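Local coordinates for protein polysialic acid O-acetyltransferase (Escherichia coli, PDB 3JQY) that transfers acetyl groups from acetyl-CoA to the O7 or O9 hydroxyls of capsular polysialic acid, acting on long polymers, at residues S30-D35 against E52-F57; V41-D46 against N61-I66; G187-Y192 against I218-T223. All blocks are in the same frame, centred on the assembly; numbering follows the deposited sequence.

Interaction 1 of 3, residues S30-D35 against E52-F57; sequences SFSVDD and ENKVQF
F31 and N53 open the tightly packed side of this parallel pair of strands: CB of N53 sits over the centre of the F31 ring, 3.4 Å from its centroid and 6° off the normal, a CH-pi contact. Farther along the same face, V33 CG2 and V55 CG1 are 3.3 Å apart, closer than usual for methyl groups. V55 sets up this squeeze by holding CG1 between its own backbone N and carbonyl carbon (chi1 58°), while CG2 turns over one face of the F57 ring. F57 CE2, at the edge of that ring, is 4.3 Å from V33 CG1. The backbones run in register, F31 beside N53 and D35 beside F57, and five hydrogen bonds join them, from N53 N to S30 O at one end to F57 N to D34 O, 2.8 Å, at the other.

The opposite face, carrying S32, K54, D34 and Q56, is looser and reaches solvent. Its one cross-strand side-chain hydrogen bond runs from Q56 NE2 to D34 OD2. At 2.6 Å it is short for an N-H...O bond and should be read with some caution; NE2 meets OD2 on the anti side of the carboxylate, 35° out of its plane. K54 runs its CG past S32 OG, then bends repeatedly on this exposed side.

These are the first two rungs of one wall of a left-handed beta-helix. Strand 71-80 continues the sheet beyond 53-57, with F79 against F57 and C72 and L75 against N53, while F42 meets the F31 ring on the packed face; I66 of strand 63-66 packs on F31 and L64 on V55.

Interaction 2 of 3, residues V41-D46 against N61-I66; sequences VFVCGD and NNKLII
F42 and L64 point the same way from neighbouring parallel strands, and one corner of the phenyl ring forms the main bump of the contact. Its CE1 atom presses on L64 CD2 at 3.4 Å and also touches I66 CD1 at 4.1 Å, so the corner fits the notch between the leucine and isoleucine side chains. The ring gets there with CG trans to the backbone N (chi1 175°), which lays it alongside L64. The carbonyl oxygen L64 O lies in the ring plane at its edge, next to CD1. C44 fills the next step on this face, its SG 4.3 Å from I66 CB.

This two-strand step belongs to the second wall of the left-handed beta-helix, whose coils stack as parallel strands with their apolar residues facing the interior; F42, C44, L64 and I66 line that inner side here, and F31, V33, F79 and V86 pack around them. V41, V43, K63 and I65 stand on the other side. There the lysine lies as a long ridge: fully extended beyond CG, it passes V41 CB with its CG at 4.1 Å and brings CE to V43 CG2 at 4.3 Å.

The two backbones are joined by five hydrogen bonds. L64 N to V41 O and V43 N to L64 O are both close to straight, at 169°, and the ladder runs on past the strand end, where G45 N donates a hydrogen bond to I66 O at 2.8 Å. On the side away from 63-66, strand 41-44 is met by the N-terminal segment, with F42 N bonded to S23 OG and C44 N to D22 OD2.

Interaction 3 of 3, residues G187-Y192 against I218-T223; sequences GSVIGY and IIWART
G187, W220 and V189 bury the most surface here, and they meet where a late coil of the helix is crossed by strand 218-220. G187 offers its carbonyl to the rim of the indole: its O lies near the ring plane, 3.4 Å from W220 CD1. That oxygen is buried and has no hydrogen-bond partner in the model. G187 also has a positive phi of 83°, where a CB would be jammed against the preceding carbonyl and would press towards I219 CG1.

V189 CG2 lies beside the base of the indole, 3.8 Å from W220 CB and 3.9 Å from I218 CD1. The tryptophan holds CG between its backbone N and carbonyl carbon (chi1 62°), which turns the CD1 edge of the ring toward the G187 carbonyl. Strand 189-190 belongs to the third wall of the left-handed beta-helix; strand 218-220 lies outside the walls, after the hairpin of strands 204-208 and 211-216, and I219 and W220 form an antiparallel ladder with a strand of a neighbouring subunit. I149 of that subunit packs on both V189 and I218.

The ring of Y169 stacks on the indole. With a serine in place of W220, Y169 would probably lose its stacked ring and the G187 carbonyl and V189 methyl would be left facing a gap. Beyond the tryptophan, R222 O accepts a hydrogen bond from H147 ND1 of the neighbouring subunit, a residue that probably binds acetyl-CoA.

In the fold
Interactions 1 and 2 share the N-terminal coils of the left-handed beta-helix, their centres 11 Å apart. Their strands interleave along the chain (31-35, 41-44, 53-58, 63-66), so each coil gives one strand to each of two walls, and the walls touch inside: F31 CZ meets I66 CD1 at 3.4 Å and V55 CG2 meets L64 CD2 at 3.8 Å. Interaction 3 comes later in sequence, on the other side of the chain's centre, with its centre 33 Å from interaction 1 and 31 Å from interaction 2. The first two thus build the N-terminal end of the beta-helix, untouched by other subunits, whereas the third joins the last coils to the trimer interface, near residues thought to bind acetyl-CoA.

Interaction 1 of 3, residues S30-D35 against E52-F57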
loop_
_atom_site.group_PDB
_atom_site.type_symbol
_atom_site.label_atom_id
_atom_site.label_comp_id
_atom_site.label_asym_id
_atom_site.label_seq_id
_atom_site.Cartn_x
_atom_site.Cartn_y
_atom_site.Cartn_z
ATOM N N SER B 30 13.524 15.745 24.213
ATOM C CA SER B 30 12.745 15.253 23.079
ATOM C C SER B 30 11.991 13.962 23.395
ATOM O O SER B 30 11.170 13.521 22.603
ATOM C CB SER B 30 13.631 15.039 21.846
ATOM O OG SER B 30 14.234 13.752 21.858
ATOM N N PHE B 31 12.268 13.365 24.550
ATOM C CA PHE B 31 11.652 12.091 24.910
ATOM C C PHE B 31 10.651 12.195 26.055
ATOM O O PHE B 31 10.809 13.000 26.977
ATOM C CB PHE B 31 12.722 11.063 25.290
ATOM C CG PHE B 31 13.220 10.240 24.134
ATOM C CD1 PHE B 31 12.710 8.974 23.900
ATOM C CD2 PHE B 31 14.214 10.727 23.292
ATOM C CE1 PHE B 31 13.169 8.207 22.845
ATOM C CE2 PHE B 31 14.680 9.963 22.230
ATOM C CZ PHE B 31 14.157 8.702 22.005
ATOM N N SER B 32 9.611 11.377 25.974
ATOM C CA SER B 32 8.777 11.088 27.126
ATOM C C SER B 32 9.034 9.634 27.469
ATOM O O SER B 32 9.142 8.794 26.578
ATOM C CB SER B 32 7.303 11.317 26.807
ATOM O OG SER B 32 6.842 10.395 25.835
ATOM N N VAL B 33 9.159 9.334 28.755
ATOM C CA VAL B 33 9.448 7.973 29.170
ATOM C C VAL B 33 8.370 7.485 30.115
ATOM O O VAL B 33 8.014 8.176 31.070
ATOM C CB VAL B 33 10.816 7.875 29.871
ATOM C CG1 VAL B 33 11.084 6.444 30.303
ATOM C CG2 VAL B 33 11.921 8.376 28.947
ATOM N N ASP B 34 7.840 6.302 29.831
ATOM C CA ASP B 34 6.875 5.664 30.712
ATOM C C ASP B 34 7.355 4.259 31.053
ATOM O O ASP B 34 7.602 3.445 30.170
ATOM C CB ASP B 34 5.501 5.608 30.055
ATOM C CG ASP B 34 4.439 5.082 30.991
ATOM O OD1 ASP B 34 4.410 5.524 32.161
ATOM O OD2 ASP B 34 3.639 4.225 30.562
ATOM N N ASP B 35 7.480 3.975 32.341
ATOM C CA ASP B 35 8.080 2.721 32.777
ATOM C C ASP B 35 7.154 1.987 33.739
ATOM O O ASP B 35 6.894 2.462 34.845
ATOM C CB ASP B 35 9.435 3.008 33.427
ATOM C CG ASP B 35 10.227 1.747 33.725
ATOM O OD1 ASP B 35 9.642 0.647 33.674
ATOM O OD2 ASP B 35 11.438 1.870 34.019
ATOM N N GLU B 52 9.523 14.864 19.812
ATOM C CA GLU B 52 8.290 14.085 19.874
ATOM C C GLU B 52 8.535 12.583 19.933
ATOM O O GLU B 52 7.841 11.805 19.273
ATOM C CB GLU B 52 7.386 14.423 18.683
ATOM C CG GLU B 52 6.919 15.871 18.652
ATOM C CD GLU B 52 5.854 16.164 19.692
ATOM O OE1 GLU B 52 5.359 15.207 20.328
ATOM O OE2 GLU B 52 5.509 17.353 19.871
ATOM N N ASN B 53 9.516 12.178 20.732
ATOM C CA ASN B 53 9.850 10.762 20.862
ATOM C C ASN B 53 9.291 10.152 22.140
ATOM O O ASN B 53 9.046 10.857 23.122
ATOM C CB ASN B 53 11.360 10.577 20.815
ATOM C CG ASN B 53 11.976 11.220 19.601
ATOM O OD1 ASN B 53 12.794 12.146 19.709
ATOM N ND2 ASN B 53 11.575 10.754 18.433
ATOM N N LYS B 54 9.089 8.838 22.126
ATOM C CA LYS B 54 8.529 8.154 23.284
ATOM C C LYS B 54 9.160 6.783 23.510
ATOM O O LYS B 54 9.439 6.057 22.562
ATOM C CB LYS B 54 7.016 8.006 23.109
ATOM C CG LYS B 54 6.270 9.337 23.065
ATOM C CD LYS B 54 5.062 9.290 22.129
ATOM C CE LYS B 54 4.111 8.153 22.477
ATOM N NZ LYS B 54 3.678 8.198 23.901
ATOM N N VAL B 55 9.392 6.446 24.775
ATOM C CA VAL B 55 9.785 5.094 25.139
ATOM C C VAL B 55 8.806 4.577 26.190
ATOM O O VAL B 55 8.461 5.281 27.145
ATOM C CB VAL B 55 11.241 5.014 25.638
ATOM C CG1 VAL B 55 11.449 5.917 26.832
ATOM C CG2 VAL B 55 11.611 3.573 25.993
ATOM N N GLN B 56 8.333 3.358 25.972
ATOM C CA GLN B 56 7.362 2.724 26.843
ATOM C C GLN B 56 7.913 1.370 27.256
ATOM O O GLN B 56 8.136 0.509 26.414
ATOM C CB GLN B 56 6.034 2.544 26.101
ATOM C CG GLN B 56 4.970 1.795 26.881
ATOM C CD GLN B 56 4.294 2.661 27.914
ATOM O OE1 GLN B 56 3.808 3.751 27.604
ATOM N NE2 GLN B 56 4.251 2.182 29.154
ATOM N N PHE B 57 8.142 1.185 28.551
ATOM C CA PHE B 57 8.599 -0.098 29.072
ATOM C C PHE B 57 7.411 -0.827 29.689
ATOM O O PHE B 57 6.944 -0.450 30.765
ATOM C CB PHE B 57 9.661 0.099 30.164
ATOM C CG PHE B 57 10.974 0.678 29.675
ATOM C CD1 PHE B 57 11.886 -0.113 28.993
ATOM C CD2 PHE B 57 11.311 1.993 29.947
ATOM C CE1 PHE B 57 13.095 0.401 28.565
ATOM C CE2 PHE B 57 12.522 2.519 29.525
ATOM C CZ PHE B 57 13.418 1.719 28.834
#

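Interaction 2 of 3, residues V41-D46 against N61-I66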
loop_
_atom_site.group_PDB
_atom_site.type_symbol
_atom_site.label_atom_id
_atom_site.label_comp_id
_atom_site.label_asym_id
_atom_site.label_seq_id
_atom_site.Cartn_x
_atom_site.Cartn_y
_atom_site.Cartn_z
ATOM N N VAL B 41 16.436 0.192 31.600
ATOM C CA VAL B 41 17.476 1.189 31.405
ATOM C C VAL B 41 17.331 1.903 30.067
ATOM O O VAL B 41 17.165 1.266 29.037
ATOM C CB VAL B 41 18.870 0.543 31.479
ATOM C CG1 VAL B 41 19.938 1.543 31.110
ATOM C CG2 VAL B 41 19.112 -0.025 32.878
ATOM N N PHE B 42 17.387 3.230 30.101
ATOM C CA PHE B 42 17.389 4.041 28.895
ATOM C C PHE B 42 18.657 4.880 28.945
ATOM O O PHE B 42 18.829 5.696 29.854
ATOM C CB PHE B 42 16.131 4.920 28.865
ATOM C CG PHE B 42 16.073 5.895 27.713
ATOM C CD1 PHE B 42 16.669 5.607 26.495
ATOM C CD2 PHE B 42 15.397 7.096 27.849
ATOM C CE1 PHE B 42 16.593 6.504 25.439
ATOM C CE2 PHE B 42 15.326 7.998 26.799
ATOM C CZ PHE B 42 15.915 7.696 25.592
ATOM N N VAL B 43 19.564 4.645 28.001
ATOM C CA VAL B 43 20.788 5.429 27.899
ATOM C C VAL B 43 20.721 6.232 26.611
ATOM O O VAL B 43 20.621 5.660 25.525
ATOM C CB VAL B 43 22.039 4.535 27.873
ATOM C CG1 VAL B 43 23.295 5.386 27.748
ATOM C CG2 VAL B 43 22.096 3.668 29.126
ATOM N N CYS B 44 20.759 7.556 26.732
ATOM C CA CYS B 44 20.548 8.413 25.574
ATOM C C CYS B 44 21.654 9.450 25.451
ATOM O O CYS B 44 21.915 10.199 26.390
ATOM C CB CYS B 44 19.193 9.109 25.680
ATOM S SG CYS B 44 18.629 9.861 24.140
ATOM N N GLY B 45 22.295 9.487 24.288
ATOM C CA GLY B 45 23.360 10.439 24.032
ATOM C C GLY B 45 22.856 11.830 23.701
ATOM O O GLY B 45 21.682 12.153 23.896
ATOM N N ASP B 46 23.758 12.671 23.209
ATOM C CA ASP B 46 23.381 14.016 22.796
ATOM C C ASP B 46 22.806 13.965 21.388
ATOM O O ASP B 46 23.542 13.820 20.418
ATOM C CB ASP B 46 24.593 14.939 22.861
ATOM C CG ASP B 46 25.040 15.193 24.287
ATOM O OD1 ASP B 46 24.177 15.545 25.114
ATOM O OD2 ASP B 46 26.240 15.043 24.584
ATOM N N ASN B 61 13.739 -5.425 32.894
ATOM C CA ASN B 61 15.099 -5.719 32.458
ATOM C C ASN B 61 15.308 -5.495 30.971
ATOM O O ASN B 61 16.013 -6.263 30.312
ATOM C CB ASN B 61 15.482 -7.148 32.843
ATOM C CG ASN B 61 15.405 -7.376 34.339
ATOM O OD1 ASN B 61 15.001 -8.443 34.798
ATOM N ND2 ASN B 61 15.774 -6.358 35.107
ATOM N N ASN B 62 14.684 -4.443 30.453
ATOM C CA ASN B 62 14.877 -4.036 29.065
ATOM C C ASN B 62 15.942 -2.960 28.980
ATOM O O ASN B 62 16.228 -2.288 29.964
ATOM C CB ASN B 62 13.573 -3.483 28.499
ATOM C CG ASN B 62 12.450 -4.494 28.546
ATOM O OD1 ASN B 62 11.510 -4.366 29.331
ATOM N ND2 ASN B 62 12.543 -5.507 27.708
ATOM N N LYS B 63 16.529 -2.794 27.801
ATOM C CA LYS B 63 17.497 -1.725 27.595
ATOM C C LYS B 63 17.326 -1.040 26.247
ATOM O O LYS B 63 17.248 -1.701 25.207
ATOM C CB LYS B 63 18.927 -2.242 27.744
ATOM C CG LYS B 63 19.969 -1.114 27.854
ATOM C CD LYS B 63 21.356 -1.656 28.182
ATOM C CE LYS B 63 22.371 -0.534 28.346
ATOM N NZ LYS B 63 23.730 -1.066 28.652
ATOM N N LEU B 64 17.256 0.287 26.286
ATOM C CA LEU B 64 17.277 1.117 25.084
ATOM C C LEU B 64 18.533 1.977 25.120
ATOM O O LEU B 64 18.766 2.697 26.094
ATOM C CB LEU B 64 16.047 2.018 25.021
ATOM C CG LEU B 64 16.052 3.109 23.944
ATOM C CD1 LEU B 64 16.164 2.492 22.562
ATOM C CD2 LEU B 64 14.813 3.988 24.043
ATOM N N ILE B 65 19.330 1.887 24.062
ATOM C CA ILE B 65 20.539 2.689 23.918
ATOM C C ILE B 65 20.434 3.494 22.633
ATOM O O ILE B 65 20.259 2.927 21.552
ATOM C CB ILE B 65 21.787 1.803 23.772
ATOM C CG1 ILE B 65 22.015 0.974 25.032
ATOM C CG2 ILE B 65 23.022 2.664 23.439
ATOM C CD1 ILE B 65 22.984 -0.168 24.817
ATOM N N ILE B 66 20.529 4.812 22.745
ATOM C CA ILE B 66 20.570 5.655 21.557
ATOM C C ILE B 66 21.822 6.514 21.640
ATOM O O ILE B 66 22.014 7.240 22.611
ATOM C CB ILE B 66 19.334 6.569 21.463
ATOM C CG1 ILE B 66 18.044 5.747 21.529
ATOM C CG2 ILE B 66 19.394 7.412 20.182
ATOM C CD1 ILE B 66 16.780 6.568 21.387
#

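Interaction 3 of 3, residues G187-Y192 against I218-T223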
loop_
_atom_site.group_PDB
_atom_site.type_symbol
_atom_site.label_atom_id
_atom_site.label_comp_id
_atom_site.label_asym_id
_atom_site.label_seq_id
_atom_site.Cartn_x
_atom_site.Cartn_y
_atom_site.Cartn_z
ATOM N N GLY B 187 24.748 -3.976 -0.385
ATOM C CA GLY B 187 24.745 -3.359 -1.701
ATOM C C GLY B 187 23.465 -3.544 -2.489
ATOM O O GLY B 187 23.323 -3.029 -3.601
ATOM N N SER B 188 22.530 -4.292 -1.924
ATOM C CA SER B 188 21.313 -4.625 -2.653
ATOM C C SER B 188 20.245 -3.542 -2.553
ATOM O O SER B 188 20.326 -2.632 -1.714
ATOM C CB SER B 188 20.769 -5.972 -2.180
ATOM O OG SER B 188 21.679 -7.000 -2.525
ATOM N N VAL B 189 19.244 -3.668 -3.417
ATOM C CA VAL B 189 18.168 -2.691 -3.549
ATOM C C VAL B 189 16.830 -3.415 -3.536
ATOM O O VAL B 189 16.633 -4.368 -4.293
ATOM C CB VAL B 189 18.287 -1.940 -4.875
ATOM C CG1 VAL B 189 17.097 -1.011 -5.074
ATOM C CG2 VAL B 189 19.600 -1.175 -4.952
ATOM N N ILE B 190 15.915 -2.988 -2.670
ATOM C CA ILE B 190 14.556 -3.533 -2.687
ATOM C C ILE B 190 13.628 -2.492 -3.303
ATOM O O ILE B 190 13.556 -1.356 -2.832
ATOM C CB ILE B 190 14.039 -3.895 -1.274
ATOM C CG1 ILE B 190 14.993 -4.870 -0.574
ATOM C CG2 ILE B 190 12.628 -4.486 -1.359
ATOM C CD1 ILE B 190 15.239 -6.165 -1.349
ATOM N N GLY B 191 12.917 -2.880 -4.354
ATOM C CA GLY B 191 12.105 -1.933 -5.098
ATOM C C GLY B 191 10.837 -1.501 -4.401
ATOM O O GLY B 191 10.264 -2.247 -3.596
ATOM N N TYR B 192 10.392 -0.288 -4.723
ATOM C CA TYR B 192 9.106 0.229 -4.261
ATOM C C TYR B 192 8.035 -0.847 -4.297
ATOM O O TYR B 192 7.925 -1.582 -5.286
ATOM C CB TYR B 192 8.636 1.381 -5.163
ATOM C CG TYR B 192 7.216 1.794 -4.847
ATOM C CD1 TYR B 192 6.955 2.855 -3.991
ATOM C CD2 TYR B 192 6.139 1.088 -5.365
ATOM C CE1 TYR B 192 5.655 3.216 -3.672
ATOM C CE2 TYR B 192 4.839 1.437 -5.052
ATOM C CZ TYR B 192 4.604 2.497 -4.203
ATOM O OH TYR B 192 3.309 2.843 -3.895
ATOM N N ILE B 218 24.617 -5.565 -9.212
ATOM C CA ILE B 218 24.392 -4.126 -9.104
ATOM C C ILE B 218 24.764 -3.574 -7.734
ATOM O O ILE B 218 24.953 -4.323 -6.774
ATOM C CB ILE B 218 22.916 -3.750 -9.410
ATOM C CG1 ILE B 218 21.963 -4.427 -8.418
ATOM C CG2 ILE B 218 22.552 -4.143 -10.823
ATOM C CD1 ILE B 218 21.699 -3.627 -7.164
ATOM N N ILE B 219 24.861 -2.251 -7.665
ATOM C CA ILE B 219 25.073 -1.528 -6.418
ATOM C C ILE B 219 24.481 -0.129 -6.608
ATOM O O ILE B 219 24.393 0.358 -7.734
ATOM C CB ILE B 219 26.572 -1.450 -6.050
ATOM C CG1 ILE B 219 26.746 -1.101 -4.570
ATOM C CG2 ILE B 219 27.311 -0.448 -6.945
ATOM C CD1 ILE B 219 28.164 -1.307 -4.052
ATOM N N TRP B 220 24.063 0.501 -5.514
ATOM C CA TRP B 220 23.383 1.801 -5.573
ATOM C C TRP B 220 24.223 2.887 -4.914
ATOM O O TRP B 220 25.195 2.593 -4.223
ATOM C CB TRP B 220 22.036 1.707 -4.845
ATOM C CG TRP B 220 22.226 1.369 -3.393
ATOM C CD1 TRP B 220 22.464 0.132 -2.866
ATOM C CD2 TRP B 220 22.241 2.287 -2.290
ATOM N NE1 TRP B 220 22.614 0.218 -1.500
ATOM C CE2 TRP B 220 22.483 1.530 -1.121
ATOM C CE3 TRP B 220 22.055 3.671 -2.175
ATOM C CZ2 TRP B 220 22.543 2.112 0.149
ATOM C CZ3 TRP B 220 22.126 4.251 -0.907
ATOM C CH2 TRP B 220 22.369 3.473 0.232
ATOM N N ALA B 221 23.839 4.143 -5.126
ATOM C CA ALA B 221 24.442 5.256 -4.402
ATOM C C ALA B 221 23.381 6.288 -4.046
ATOM O O ALA B 221 22.316 6.342 -4.669
ATOM C CB ALA B 221 25.561 5.897 -5.222
ATOM N N ARG B 222 23.679 7.114 -3.050
ATOM C CA ARG B 222 22.714 8.089 -2.565
ATOM C C ARG B 222 22.631 9.318 -3.483
ATOM O O ARG B 222 21.540 9.808 -3.777
ATOM C CB ARG B 222 23.063 8.498 -1.135
ATOM C CG ARG B 222 21.894 9.042 -0.331
ATOM C CD ARG B 222 22.300 9.301 1.114
ATOM N NE ARG B 222 22.368 8.087 1.928
ATOM C CZ ARG B 222 21.409 7.711 2.770
ATOM N NH1 ARG B 222 21.538 6.607 3.495
ATOM N NH2 ARG B 222 20.313 8.452 2.888
ATOM N N THR B 223 23.780 9.799 -3.949
ATOM C CA THR B 223 23.828 10.995 -4.797
ATOM C C THR B 223 23.209 10.783 -6.176
ATOM O O THR B 223 23.571 9.853 -6.889
ATOM C CB THR B 223 25.273 11.468 -5.041
ATOM O OG1 THR B 223 26.104 11.113 -3.931
ATOM C CG2 THR B 223 25.308 12.980 -5.255
#